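Local coordinates for aminotransferase TlmJ (Streptoalloteichus hindustanus, PDB 5UID), which probably transfers amino groups with the help of pyridoxal 5'-phosphate, as a member of the DegT/DnrJ/EryC1 aminotransferase family, at residues Leu67-Glu70 against Leu71-Val74; Glu203-Glu206 against Arg207-Leu211. One frame throughout, in Å; residues are numbered along the deposited sequence.

Contact 1: Leu67-Glu70 against Leu71-Val74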
loop_
_atom_site.group_PDB
_atom_site.type_symbol
_atom_site.label_atom_id
_atom_site.label_comp_id
_atom_site.label_asym_id
_atom_site.label_seq_id
_atom_site.Cartn_x
_atom_site.Cartn_y
_atom_site.Cartn_z
ATOM N N LEU A 67 0.031 5.313 10.432
ATOM C CA LEU A 67 -0.869 6.463 10.442
ATOM C C LEU A 67 -1.303 6.813 11.858
ATOM O O LEU A 67 -1.379 7.995 12.216
ATOM C CB LEU A 67 -2.092 6.190 9.567
ATOM C CG LEU A 67 -1.884 6.175 8.053
ATOM C CD1 LEU A 67 -3.162 5.750 7.346
ATOM C CD2 LEU A 67 -1.422 7.536 7.564
ATOM N N SER A 68 -1.593 5.803 12.681
ATOM C CA SER A 68 -2.068 6.077 14.034
ATOM C C SER A 68 -1.004 6.793 14.857
ATOM O O SER A 68 -1.317 7.709 15.627
ATOM C CB SER A 68 -2.502 4.779 14.716
ATOM O OG SER A 68 -1.394 3.934 14.961
HETATM N N MSE A 69 0.258 6.403 14.701
HETATM C CA MSE A 69 1.349 7.070 15.405
HETATM C C MSE A 69 1.521 8.500 14.898
HETATM O O MSE A 69 1.931 9.386 15.647
HETATM C CB MSE A 69 2.656 6.290 15.252
HETATM C CG MSE A 69 2.649 4.921 15.931
HETATM SE SE MSE A 69 2.265 5.012 17.850
HETATM C CE MSE A 69 0.579 4.033 17.864
ATOM N N GLU A 70 1.210 8.720 13.618
ATOM C CA GLU A 70 1.238 10.075 13.077
ATOM C C GLU A 70 0.084 10.905 13.627
ATOM O O GLU A 70 0.282 12.039 14.082
ATOM C CB GLU A 70 1.189 10.036 11.548
ATOM C CG GLU A 70 2.430 9.446 10.896
ATOM C CD GLU A 70 2.278 9.283 9.395
ATOM O OE1 GLU A 70 1.282 9.790 8.837
ATOM O OE2 GLU A 70 3.154 8.647 8.772
ATOM N N LEU A 71 -1.130 10.350 13.602
ATOM C CA LEU A 71 -2.299 11.094 14.060
ATOM C C LEU A 71 -2.205 11.418 15.546
ATOM O O LEU A 71 -2.640 12.490 15.984
ATOM C CB LEU A 71 -3.571 10.302 13.759
ATOM C CG LEU A 71 -3.880 10.105 12.274
ATOM C CD1 LEU A 71 -4.956 9.054 12.089
ATOM C CD2 LEU A 71 -4.304 11.421 11.640
ATOM N N LEU A 72 -1.638 10.505 16.338
ATOM C CA LEU A 72 -1.497 10.748 17.769
ATOM C C LEU A 72 -0.389 11.744 18.081
ATOM O O LEU A 72 -0.332 12.258 19.202
ATOM C CB LEU A 72 -1.243 9.430 18.501
ATOM C CG LEU A 72 -2.414 8.447 18.545
ATOM C CD1 LEU A 72 -1.980 7.134 19.174
ATOM C CD2 LEU A 72 -3.587 9.044 19.305
ATOM N N GLY A 73 0.490 12.024 17.122
ATOM C CA GLY A 73 1.504 13.041 17.311
ATOM C C GLY A 73 2.716 12.613 18.104
ATOM O O GLY A 73 3.349 13.455 18.750
ATOM N N VAL A 74 3.065 11.325 18.080
ATOM C CA VAL A 74 4.269 10.880 18.768
ATOM C C VAL A 74 5.494 11.355 17.996
ATOM O O VAL A 74 5.461 11.526 16.770
ATOM C CB VAL A 74 4.276 9.349 18.942
ATOM C CG1 VAL A 74 2.984 8.883 19.596
ATOM C CG2 VAL A 74 4.486 8.651 17.609
#
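Met-69 and Val-74 meet where helix 61-72 ends, and the side chain of Met-69, built as selenomethionine, reaches both ways across the last turn. Its CB sits 3.8 Å from Val-74 CG2. CG leads away from this methyl, anti to the carbonyl carbon, and a bend at chi2 (-57°) brings SE to 4.3 Å from Val-74 CG1. The further turn at chi3 (116°) turns CE across to Leu-72, where it rests 4.2 Å from CD1. One side chain thus covers the methyls of two later residues, while Val-156 and Val-130 of the neighbouring strands receive it from the sheet side. Val-74 CG2, tucked between its own backbone N and carbonyl carbon, also lies 3.3 Å from Met-69 O. That carbonyl oxygen takes two weak bonds, from the amides of Gly-73 and Val-74. The amide of Gly-73 bonds as well to Glu-70 O at 3.0 Å, approaching from well above the carbonyl plane and not along a lone pair. Just before this the helix is still regular: Leu-71 N reaches Leu-67 O at 2.7 Å, and the CG of Leu-71 lies close against the same oxygen. Glu-70 has its strongest polar partner outside the turn, in a salt bridge from OE2 to Arg-243. With Gly-73 at positive phi and the chain folded back on the last turn, this is a Schellman motif, completed by the apolar contact between Met-69 and Val-74 that characteristically accompanies this C-cap.

Contact 2: Glu203-Glu206 against Arg207-Leu211; sequences ELAE and RARKL
Leu-204 CD1 lies 3.6 Å from Arg-207 NH1 and 4.0 Å from Arg-207 CD, the two side chains crossing at a slant one turn apart. Arg-207 gets there because its chain bends at chi3 (54°), which brings NH1 obliquely up to the leucine methyl. On another flank of the helix, Arg-209 lies along Ala-205: its CG is 3.4 Å from Ala-205 O, the chain runs extended as far as NE, and a turn at chi4 (95°) sets NH1 3.7 Å from Ala-205 CB. Beneath these contacts are the backbone bonds of the helix, Arg-207 N to Glu-203 O at 3.2 Å and Arg-209 N to Ala-205 O at 3.0 Å. Further out, Arg-209 NH2 is held by the carbonyl oxygen of Glu-53, and Arg-207 NH1 makes a weak bond to Leu-71 O. With a leucine in place of Arg-209, Glu-53 O would probably lose this donor and the Ala-205 methyl its guanidinium cover. Ala-205 and Ala-208 face Phe-199, and Ala-205 also meets Val-56. These contacts three and four residues apart belong to an amphipathic helix lying on the sheet of the large domain of a fold type I aminotransferase.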
loop_
_atom_site.group_PDB
_atom_site.type_symbol
_atom_site.label_atom_id
_atom_site.label_comp_id
_atom_site.label_asym_id
_atom_site.label_seq_id
_atom_site.Cartn_x
_atom_site.Cartn_y
_atom_site.Cartn_z
ATOM N N GLU A 203 -13.908 12.598 14.755
ATOM C CA GLU A 203 -13.100 13.655 14.153
ATOM C C GLU A 203 -11.700 13.159 13.813
ATOM O O GLU A 203 -11.110 13.605 12.822
ATOM C CB GLU A 203 -13.026 14.867 15.082
ATOM C CG GLU A 203 -14.304 15.696 15.123
ATOM C CD GLU A 203 -14.158 16.959 15.950
ATOM O OE1 GLU A 203 -13.150 17.083 16.677
ATOM O OE2 GLU A 203 -15.051 17.831 15.875
ATOM N N LEU A 204 -11.157 12.239 14.613
ATOM C CA LEU A 204 -9.860 11.663 14.282
ATOM C C LEU A 204 -9.952 10.763 13.058
ATOM O O LEU A 204 -8.989 10.667 12.287
ATOM C CB LEU A 204 -9.309 10.891 15.481
ATOM C CG LEU A 204 -7.818 10.563 15.420
ATOM C CD1 LEU A 204 -7.014 11.829 15.162
ATOM C CD2 LEU A 204 -7.366 9.886 16.707
ATOM N N ALA A 205 -11.098 10.105 12.858
ATOM C CA ALA A 205 -11.309 9.335 11.637
ATOM C C ALA A 205 -11.356 10.245 10.414
ATOM O O ALA A 205 -10.871 9.872 9.338
ATOM C CB ALA A 205 -12.594 8.516 11.744
ATOM N N GLU A 206 -11.937 11.440 10.558
ATOM C CA GLU A 206 -11.954 12.389 9.448
ATOM C C GLU A 206 -10.540 12.821 9.077
ATOM O O GLU A 206 -10.225 12.986 7.893
ATOM C CB GLU A 206 -12.811 13.606 9.802
ATOM C CG GLU A 206 -14.256 13.277 10.134
ATOM C CD GLU A 206 -15.066 14.507 10.510
ATOM O OE1 GLU A 206 -14.803 15.591 9.946
ATOM O OE2 GLU A 206 -15.961 14.390 11.375
ATOM N N ARG A 207 -9.676 13.014 10.079
ATOM C CA ARG A 207 -8.279 13.332 9.798
ATOM C C ARG A 207 -7.587 12.178 9.089
ATOM O O ARG A 207 -6.774 12.394 8.181
ATOM C CB ARG A 207 -7.538 13.669 11.092
ATOM C CG ARG A 207 -7.984 14.944 11.780
ATOM C CD ARG A 207 -7.107 15.209 12.993
ATOM N NE ARG A 207 -5.691 15.228 12.634
ATOM C CZ ARG A 207 -4.698 15.017 13.492
ATOM N NH1 ARG A 207 -4.962 14.761 14.767
ATOM N NH2 ARG A 207 -3.440 15.053 13.075
ATOM N N ALA A 208 -7.890 10.943 9.499
ATOM C CA ALA A 208 -7.242 9.781 8.902
ATOM C C ALA A 208 -7.590 9.652 7.425
ATOM O O ALA A 208 -6.731 9.302 6.607
ATOM C CB ALA A 208 -7.635 8.513 9.660
ATOM N N ARG A 209 -8.848 9.926 7.065
ATOM C CA ARG A 209 -9.253 9.835 5.666
ATOM C C ARG A 209 -8.469 10.811 4.800
ATOM O O ARG A 209 -8.049 10.468 3.689
ATOM C CB ARG A 209 -10.755 10.091 5.534
ATOM C CG ARG A 209 -11.621 8.994 6.117
ATOM C CD ARG A 209 -13.103 9.273 5.915
ATOM N NE ARG A 209 -13.918 8.161 6.393
ATOM C CZ ARG A 209 -14.458 8.096 7.605
ATOM N NH1 ARG A 209 -14.281 9.089 8.466
ATOM N NH2 ARG A 209 -15.180 7.040 7.955
ATOM N N LYS A 210 -8.262 12.035 5.291
ATOM C CA LYS A 210 -7.493 13.014 4.530
ATOM C C LYS A 210 -6.021 12.630 4.475
ATOM O O LYS A 210 -5.400 12.658 3.406
ATOM C CB LYS A 210 -7.670 14.406 5.137
ATOM C CG LYS A 210 -9.022 15.041 4.858
ATOM C CD LYS A 210 -9.223 16.297 5.691
ATOM C CE LYS A 210 -8.057 17.262 5.536
ATOM N NZ LYS A 210 -8.207 18.462 6.408
ATOM N N LEU A 211 -5.444 12.261 5.623
ATOM C CA LEU A 211 -4.032 11.890 5.656
ATOM C C LEU A 211 -3.756 10.681 4.768
ATOM O O LEU A 211 -2.730 10.630 4.079
ATOM C CB LEU A 211 -3.596 11.618 7.094
ATOM C CG LEU A 211 -2.114 11.299 7.298
ATOM C CD1 LEU A 211 -1.250 12.452 6.806
ATOM C CD2 LEU A 211 -1.823 10.994 8.756
#

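In the fold
Contacts 1 and 2 belong to neighbouring helices, 61-72 and 202-212, which pack against each other with the contact centres about 11 Å apart. Contact 1 is largely buried: Met-69, Leu-72 and Val-74 close a helix end against strands 126-132 and 155-158, while Leu-67 and Leu-71 face helix 202-212. Contact 2 is only partly buried; small alanines face strands 55-58 and 195-199, and long arginine chains lie along its flanks. Leu-71 and Ala-208 join the two helices, with CD1 of the first 3.7 Å from CB of the second, and Leu-211 extends this seam onto Leu-67. One contact therefore describes how a helix stops, the other how a helix runs on between sheet and surface.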